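Local coordinates for conserved protein (Methanosarcina mazei, PDB 4DPO) that is of unknown function but belongs to the antibiotic biosynthesis monooxygenase family, whose members are small, typically dimeric ferredoxin-like proteins, some of them oxygenases, at residues Met43-Ser48 with Lys96-Leu101. Residues are numbered along the deposited sequence; the frame is centred on the assembly and turned at random.
Sequences MNLCKS and KEIFPL
Leu45 meets Ile98 and Leu101 where two helices of the ferredoxin-like alpha+beta fold, 39-54 and 93-104, run side by side. This fold sets its helices against an antiparallel four-stranded sheet and is the one expected for an antibiotic biosynthesis monooxygenase domain. Segments 43-48 and 96-101 are nearly antiparallel, at 164°, with their axes 10.2 Å apart at closest approach. The backbones come nearest at Leu45 and Ile98, whose CA atoms lie 6.9 Å apart.

The joint is apolar and modest, burying about 202 Å² in all, and Leu45 is at its centre. With CG beside the backbone N and anti to the carbonyl carbon (chi1 -69°), its forked end reaches Leu101. The two leucine side chains cross at about a right angle, and both methyls of Leu45 take part: CD1 rests against CB of Leu101 at 3.8 Å, while CD2 meets CD1 of Leu101. Ile98 touches the root of Leu45 instead. Its CG2 branch, anti to its own backbone N, packs 4.1 Å from Leu45 CB and also approaches the carbonyl oxygen of Leu45. The contact lies near the protein surface, with Ser48 and Leu101 both exposed.

The polar contact at this edge stays within helix 39-54: the Ser48 hydroxyl turns back to the carbonyl of Asn44, one turn earlier, in a weak bond. On helix 93-104, Phe99 lies off the contact and its ring meets that of Phe95, the planes about 10° apart. Beside Ser48 the last touch is carbon to carbon, where the CG1-CD1 branch of Ile98 reaches toward the serine and brings Ile98 CD1 to 4.3 Å from Ser48 CB.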
loop_
_atom_site.group_PDB
_atom_site.type_symbol
_atom_site.label_atom_id
_atom_site.label_comp_id
_atom_site.label_asym_id
_atom_site.label_seq_id
_atom_site.Cartn_x
_atom_site.Cartn_y
_atom_site.Cartn_z
HETATM N N MSE A 43 10.647 -15.542 -3.546
HETATM C CA MSE A 43 10.643 -14.865 -4.865
HETATM C C MSE A 43 10.240 -15.747 -6.013
HETATM O O MSE A 43 9.443 -15.309 -6.825
HETATM C CB MSE A 43 11.977 -14.218 -5.217
HETATM C CG MSE A 43 12.461 -13.166 -4.211
HETATM SE SE MSE A 43 11.190 -11.688 -4.050
HETATM C CE MSE A 43 12.454 -10.473 -3.158
ATOM N N ASN A 44 10.754 -16.980 -6.107
ATOM C CA ASN A 44 10.354 -17.827 -7.228
ATOM C C ASN A 44 8.888 -18.147 -7.178
ATOM O O ASN A 44 8.255 -18.334 -8.217
ATOM C CB ASN A 44 11.184 -19.116 -7.316
ATOM C CG ASN A 44 12.685 -18.834 -7.346
ATOM O OD1 ASN A 44 13.142 -17.926 -8.064
ATOM N ND2 ASN A 44 13.455 -19.573 -6.529
ATOM N N LEU A 45 8.330 -18.197 -5.974
ATOM C CA LEU A 45 6.879 -18.457 -5.846
ATOM C C LEU A 45 5.999 -17.255 -6.225
ATOM O O LEU A 45 5.011 -17.439 -6.944
ATOM C CB LEU A 45 6.520 -19.007 -4.459
ATOM C CG LEU A 45 7.035 -20.429 -4.196
ATOM C CD1 LEU A 45 7.075 -20.696 -2.699
ATOM C CD2 LEU A 45 6.229 -21.454 -5.009
ATOM N N CYS A 46 6.377 -16.041 -5.794
ATOM C CA CYS A 46 5.760 -14.818 -6.331
ATOM C C CYS A 46 5.805 -14.687 -7.853
ATOM O O CYS A 46 4.826 -14.247 -8.438
ATOM C CB CYS A 46 6.371 -13.566 -5.750
ATOM S SG CYS A 46 6.406 -13.477 -3.968
ATOM N N LYS A 47 6.933 -15.050 -8.496
ATOM C CA LYS A 47 7.061 -14.968 -9.973
ATOM C C LYS A 47 5.899 -15.668 -10.616
ATOM O O LYS A 47 5.223 -15.069 -11.485
ATOM C CB LYS A 47 8.392 -15.515 -10.499
ATOM N N SER A 48 5.593 -16.882 -10.163
ATOM C CA SER A 48 4.490 -17.606 -10.823
ATOM C C SER A 48 3.132 -17.017 -10.474
ATOM O O SER A 48 2.169 -17.038 -11.264
ATOM C CB SER A 48 4.526 -19.130 -10.525
ATOM O OG SER A 48 5.821 -19.574 -10.148
ATOM N N LYS A 96 -4.780 -20.673 -4.493
ATOM C CA LYS A 96 -5.030 -21.846 -3.673
ATOM C C LYS A 96 -3.748 -22.716 -3.555
ATOM O O LYS A 96 -3.362 -23.128 -2.425
ATOM C CB LYS A 96 -6.258 -22.649 -4.189
ATOM C CG LYS A 96 -7.720 -22.229 -3.709
ATOM N N GLU A 97 -3.068 -22.959 -4.691
ATOM C CA GLU A 97 -1.841 -23.768 -4.712
ATOM C C GLU A 97 -0.593 -23.041 -4.128
ATOM O O GLU A 97 0.299 -23.661 -3.517
ATOM C CB GLU A 97 -1.570 -24.313 -6.129
ATOM N N ILE A 98 -0.484 -21.736 -4.313
ATOM C CA ILE A 98 0.815 -21.112 -4.044
ATOM C C ILE A 98 0.822 -20.455 -2.681
ATOM O O ILE A 98 1.867 -20.323 -2.034
ATOM C CB ILE A 98 1.251 -20.142 -5.201
ATOM C CG1 ILE A 98 1.534 -20.965 -6.479
ATOM C CG2 ILE A 98 2.464 -19.278 -4.786
ATOM C CD1 ILE A 98 1.408 -20.188 -7.796
ATOM N N PHE A 99 -0.359 -20.069 -2.232
ATOM C CA PHE A 99 -0.431 -19.459 -0.953
ATOM C C PHE A 99 0.137 -20.369 0.132
ATOM O O PHE A 99 0.935 -19.952 0.970
ATOM C CB PHE A 99 -1.844 -19.022 -0.647
ATOM C CG PHE A 99 -1.982 -18.450 0.708
ATOM C CD1 PHE A 99 -1.249 -17.319 1.070
ATOM C CD2 PHE A 99 -2.817 -19.065 1.646
ATOM C CE1 PHE A 99 -1.339 -16.802 2.389
ATOM C CE2 PHE A 99 -2.924 -18.563 2.948
ATOM C CZ PHE A 99 -2.170 -17.428 3.324
ATOM N N PRO A 100 -0.201 -21.639 0.088
ATOM C CA PRO A 100 0.347 -22.402 1.180
ATOM C C PRO A 100 1.889 -22.511 1.138
ATOM O O PRO A 100 2.551 -22.519 2.173
ATOM C CB PRO A 100 -0.348 -23.737 0.996
ATOM C CG PRO A 100 -1.671 -23.377 0.299
ATOM C CD PRO A 100 -1.165 -22.427 -0.698
ATOM N N LEU A 101 2.454 -22.560 -0.059
ATOM C CA LEU A 101 3.892 -22.716 -0.232
ATOM C C LEU A 101 4.619 -21.478 0.254
ATOM O O LEU A 101 5.635 -21.525 1.007
ATOM C CB LEU A 101 4.184 -22.941 -1.712
ATOM C CG LEU A 101 3.474 -24.156 -2.347
ATOM C CD1 LEU A 101 3.780 -24.289 -3.861
ATOM C CD2 LEU A 101 3.884 -25.428 -1.605
#